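Local coordinates for protein putative amidohydrolase (Unidentified, PDB 3MKV) that probably works as a prolidase of the amidohydrolase superfamily, using two zinc ions to hydrolyse dipeptides that end in proline, at residues I93-L98 with L123-R128; M97-F102 with E399-V404. One frame throughout, in Å; residues are numbered along the deposited sequence.

How the contacts relate
Both contacts use the last turns of helix 83-99 and share Met97 and Leu98, yet they join this helix to different parts of the fold. Contact 1 sets it against the loop leading into strand 128-131, 25 residues away at the closest ends; contact 2 reaches almost 300 residues along, to the chain entering strand 403-406. Both are largely buried, and their centres lie about 11 Å apart. Each includes one arginine, differently placed and partnered: Arg95, at the exposed rim of contact 1, meets a carboxylate, whereas Arg99, at the heart of contact 2, grips a backbone carbonyl. Pro127 CB touches Phe102 O at 3.5 Å, joining the two.

Contact 1. Residues I93-L98 with L123-R128; sequences IMRAML and LVEGPR
Met94 and Pro127 bring the helix and the loop together beside Gly126. The closest approach between them is Met94 O to Pro127 CD, 3.2 Å, which seats the proline ring against the helix backbone. Followed outward, Met94 has its CB against Pro127 CD at 4.2 Å, close to the carbonyl O of Glu125. CG stands beside the backbone N (chi1 -82°), and a bend at chi3 brings the terminal methyl of Met94, CE, to Val124 CG2 at 3.9 Å, the two side chains crossing at about a right angle. Val68, Phe115 and Val119 also line Met94, and Leu88 of the second subunit packs on Val124. One turn on, Met97 CB rests on Pro127 CG at 3.6 Å, and Leu98 CD2 touches Gly126 O, a carbonyl that also accepts from Lys406. At the exposed margin Arg95 NH2 forms a 2.8 Å salt bridge with Glu125 OE1. That oxygen lies over a guanidinium face, not along an N-H, so charge holds the pair without hydrogen-bond geometry. With strand 102-107 following the helix and strand 128-131 the loop, this is the packing of successive beta-alpha units in a TIM barrel, the amidohydrolase fold.

Contact 2. Residues M97-F102 with E399-V404; sequences MLRRGF and EHIPLV
Val404 packs against the end of helix 83-99, with both its methyls engaged. Val404 CG1 lies 3.6 Å from Leu98 O and also touches the CD1 methyl of Leu98. The other methyl, Val404 CG2, lies 3.9 Å from Arg99 NH1. Leu381 and Phe411 extend the apolar cluster. The helix ends here in a Schellman motif: Phe102 N bonds to Met97 O and Gly101 N to Leu98 O, with Gly101 at positive phi (96°). Leu98 O is therefore satisfied by a backbone N-H while it is covered by a valine methyl.

Arg99 belongs to this well-held part, although it remains partly exposed. It starts away from the other segment, but a bend at chi2 (55°) turns the chain back, and its guanidinium meets Ile401 O end-on. Arg99 NH1 donates to Ile401 O at 3.0 Å in the carbonyl plane. Arg99 NH2 donates to Ile401 O at 3.2 Å from above that plane, with a more bent N-H...O angle of 136°. The packing is looser on the side where Ile401 CD1 meets Arg100 O only at 3.9 Å. There the Arg100 side chain heads away, NH1 bonding to Gln397 and NE to Gln335.

Two of the guanidinium nitrogens of Arg99, NH1 and NH2, thus donate to one carbonyl oxygen, whose dipole probably helps stabilise the cation; NH2 also has a long, weak ion pair with Glu414. Because the acceptor belongs to the backbone just before strand 403-406, the bonds depend on the position of the main chain at Ile401, not on that residue's side chain.

Contact 1. Residues I93-L98 with L123-R128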
# COMPACT_ATOMS: atom_id res chain seq x y z
N ILE A 93 -13.71 33.03 19.17
CA ILE A 93 -13.20 33.82 18.05
C ILE A 93 -14.31 34.30 17.11
O ILE A 93 -14.37 35.47 16.76
CB ILE A 93 -12.12 33.06 17.25
CG1 ILE A 93 -10.88 32.84 18.13
CG2 ILE A 93 -11.76 33.83 15.99
CD1 ILE A 93 -9.74 32.14 17.43
N MET A 94 -15.19 33.39 16.72
CA MET A 94 -16.30 33.76 15.85
C MET A 94 -17.25 34.75 16.52
O MET A 94 -17.81 35.64 15.86
CB MET A 94 -17.06 32.51 15.39
CG MET A 94 -16.43 31.77 14.22
SD MET A 94 -17.44 30.37 13.68
CE MET A 94 -17.41 29.34 15.16
N ARG A 95 -17.45 34.57 17.82
CA ARG A 95 -18.37 35.39 18.60
C ARG A 95 -17.89 36.84 18.67
O ARG A 95 -18.68 37.79 18.61
CB ARG A 95 -18.47 34.82 20.01
CG ARG A 95 -19.87 34.83 20.58
CD ARG A 95 -20.06 33.67 21.56
NE ARG A 95 -21.46 33.57 21.98
CZ ARG A 95 -22.05 34.44 22.79
NH1 ARG A 95 -21.36 35.47 23.26
NH2 ARG A 95 -23.32 34.28 23.12
N ALA A 96 -16.58 37.01 18.78
CA ALA A 96 -16.01 38.34 18.92
C ALA A 96 -16.06 39.12 17.60
O ALA A 96 -16.12 40.35 17.62
CB ALA A 96 -14.60 38.27 19.45
N MET A 97 -16.06 38.40 16.47
CA MET A 97 -16.10 39.05 15.16
C MET A 97 -17.44 39.71 15.01
O MET A 97 -17.53 40.88 14.61
CB MET A 97 -15.89 38.05 14.00
CG MET A 97 -14.50 37.39 13.93
SD MET A 97 -14.33 36.22 12.55
CE MET A 97 -12.59 35.98 12.52
N LEU A 98 -18.49 38.96 15.37
CA LEU A 98 -19.86 39.44 15.30
C LEU A 98 -20.06 40.66 16.21
O LEU A 98 -20.73 41.62 15.82
CB LEU A 98 -20.81 38.32 15.69
CG LEU A 98 -22.29 38.55 15.41
CD1 LEU A 98 -22.54 39.02 13.96
CD2 LEU A 98 -23.08 37.26 15.71
N LEU A 123 -26.39 26.67 16.14
CA LEU A 123 -25.65 25.90 17.13
C LEU A 123 -24.56 26.75 17.79
O LEU A 123 -24.24 26.55 18.97
CB LEU A 123 -25.07 24.63 16.49
CG LEU A 123 -24.26 23.66 17.36
CD1 LEU A 123 -25.09 23.09 18.53
CD2 LEU A 123 -23.67 22.53 16.51
N VAL A 124 -23.99 27.68 17.04
CA VAL A 124 -23.09 28.68 17.60
C VAL A 124 -23.49 30.04 17.06
O VAL A 124 -24.27 30.13 16.12
CB VAL A 124 -21.60 28.43 17.26
CG1 VAL A 124 -21.25 26.97 17.35
CG2 VAL A 124 -21.26 28.99 15.88
N GLU A 125 -22.95 31.11 17.65
CA GLU A 125 -23.18 32.45 17.13
C GLU A 125 -21.93 32.99 16.47
O GLU A 125 -20.82 32.84 16.99
CB GLU A 125 -23.60 33.41 18.25
CG GLU A 125 -25.00 33.20 18.78
CD GLU A 125 -25.25 34.04 20.02
OE1 GLU A 125 -24.28 34.62 20.55
OE2 GLU A 125 -26.41 34.12 20.47
N GLY A 126 -22.10 33.62 15.32
CA GLY A 126 -20.97 34.23 14.64
C GLY A 126 -21.38 34.85 13.33
O GLY A 126 -22.57 34.89 12.99
N PRO A 127 -20.40 35.33 12.58
CA PRO A 127 -20.69 35.91 11.28
C PRO A 127 -21.20 34.83 10.33
O PRO A 127 -20.86 33.67 10.48
CB PRO A 127 -19.33 36.42 10.80
CG PRO A 127 -18.42 36.37 11.99
CD PRO A 127 -18.96 35.31 12.88
N ARG A 128 -22.03 35.22 9.37
CA ARG A 128 -22.35 34.35 8.26
C ARG A 128 -21.03 34.01 7.60
O ARG A 128 -20.16 34.88 7.44
CB ARG A 128 -23.27 35.08 7.29
CG ARG A 128 -23.45 34.37 5.97
CD ARG A 128 -24.32 35.18 5.04
NE ARG A 128 -25.62 35.51 5.64
CZ ARG A 128 -25.85 36.63 6.32
NH1 ARG A 128 -24.88 37.51 6.50
NH2 ARG A 128 -27.06 36.86 6.83

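Contact 2. Residues M97-F102 with E399-V404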
# COMPACT_ATOMS: atom_id res chain seq x y z
N MET A 97 -16.06 38.40 16.47
CA MET A 97 -16.10 39.05 15.16
C MET A 97 -17.44 39.71 15.01
O MET A 97 -17.53 40.88 14.61
CB MET A 97 -15.89 38.05 14.00
CG MET A 97 -14.50 37.39 13.93
SD MET A 97 -14.33 36.22 12.55
CE MET A 97 -12.59 35.98 12.52
N LEU A 98 -18.49 38.96 15.37
CA LEU A 98 -19.86 39.44 15.30
C LEU A 98 -20.06 40.66 16.21
O LEU A 98 -20.73 41.62 15.82
CB LEU A 98 -20.81 38.32 15.69
CG LEU A 98 -22.29 38.55 15.41
CD1 LEU A 98 -22.54 39.02 13.96
CD2 LEU A 98 -23.08 37.26 15.71
N ARG A 99 -19.47 40.62 17.40
CA ARG A 99 -19.56 41.72 18.36
C ARG A 99 -18.94 43.00 17.82
O ARG A 99 -19.39 44.09 18.16
CB ARG A 99 -18.89 41.34 19.69
CG ARG A 99 -19.15 42.34 20.83
CD ARG A 99 -20.65 42.56 21.01
NE ARG A 99 -20.97 43.76 21.79
CZ ARG A 99 -21.27 44.94 21.26
NH1 ARG A 99 -21.30 45.09 19.94
NH2 ARG A 99 -21.55 45.98 22.04
N ARG A 100 -17.89 42.86 17.00
CA ARG A 100 -17.24 44.00 16.33
C ARG A 100 -18.04 44.47 15.11
O ARG A 100 -17.59 45.34 14.36
CB ARG A 100 -15.82 43.62 15.91
CG ARG A 100 -14.89 43.27 17.07
CD ARG A 100 -13.41 43.20 16.65
NE ARG A 100 -13.04 41.91 16.07
CZ ARG A 100 -12.63 40.85 16.77
NH1 ARG A 100 -12.53 40.93 18.09
NH2 ARG A 100 -12.32 39.72 16.15
N GLY A 101 -19.22 43.90 14.89
CA GLY A 101 -20.07 44.35 13.79
C GLY A 101 -19.97 43.54 12.51
O GLY A 101 -20.69 43.81 11.55
N PHE A 102 -19.09 42.55 12.47
CA PHE A 102 -18.91 41.78 11.26
C PHE A 102 -19.98 40.70 11.12
O PHE A 102 -19.94 39.68 11.80
CB PHE A 102 -17.49 41.21 11.18
CG PHE A 102 -16.44 42.27 11.06
CD1 PHE A 102 -16.08 42.77 9.82
CD2 PHE A 102 -15.82 42.80 12.19
CE1 PHE A 102 -15.11 43.76 9.70
CE2 PHE A 102 -14.85 43.79 12.08
CZ PHE A 102 -14.50 44.27 10.82
N GLU A 399 -17.47 48.87 21.38
CA GLU A 399 -17.87 49.78 22.47
C GLU A 399 -18.94 50.77 22.03
O GLU A 399 -19.85 51.10 22.79
CB GLU A 399 -16.67 50.54 23.06
CG GLU A 399 -15.82 49.71 24.02
CD GLU A 399 -14.97 48.68 23.30
OE1 GLU A 399 -14.62 48.90 22.12
OE2 GLU A 399 -14.63 47.65 23.93
N HIS A 400 -18.82 51.24 20.80
CA HIS A 400 -19.76 52.22 20.28
C HIS A 400 -20.65 51.58 19.24
O HIS A 400 -21.02 52.20 18.25
CB HIS A 400 -19.01 53.40 19.67
CG HIS A 400 -18.00 54.01 20.60
ND1 HIS A 400 -18.36 54.67 21.75
CD2 HIS A 400 -16.65 54.05 20.54
CE1 HIS A 400 -17.27 55.09 22.37
NE2 HIS A 400 -16.22 54.73 21.65
N ILE A 401 -20.98 50.31 19.48
CA ILE A 401 -21.85 49.55 18.61
C ILE A 401 -22.88 48.83 19.45
O ILE A 401 -22.82 47.61 19.62
CB ILE A 401 -21.06 48.54 17.74
CG1 ILE A 401 -19.84 49.22 17.10
CG2 ILE A 401 -21.95 47.95 16.66
CD1 ILE A 401 -19.26 48.45 15.93
N PRO A 402 -23.82 49.59 20.02
CA PRO A 402 -24.90 49.13 20.89
C PRO A 402 -25.79 48.04 20.32
O PRO A 402 -26.32 47.23 21.08
CB PRO A 402 -25.73 50.40 21.12
CG PRO A 402 -25.30 51.36 20.04
CD PRO A 402 -23.87 51.05 19.81
N LEU A 403 -25.98 48.01 19.00
CA LEU A 403 -26.87 47.01 18.40
C LEU A 403 -26.28 46.29 17.19
O LEU A 403 -25.71 46.92 16.30
CB LEU A 403 -28.23 47.64 18.04
CG LEU A 403 -29.31 46.66 17.56
CD1 LEU A 403 -30.69 47.11 18.00
CD2 LEU A 403 -29.25 46.42 16.04
N VAL A 404 -26.41 44.96 17.18
CA VAL A 404 -25.92 44.13 16.09
C VAL A 404 -26.98 43.12 15.66
O VAL A 404 -27.35 42.24 16.42
CB VAL A 404 -24.62 43.38 16.46
CG1 VAL A 404 -24.18 42.48 15.30
CG2 VAL A 404 -23.51 44.36 16.85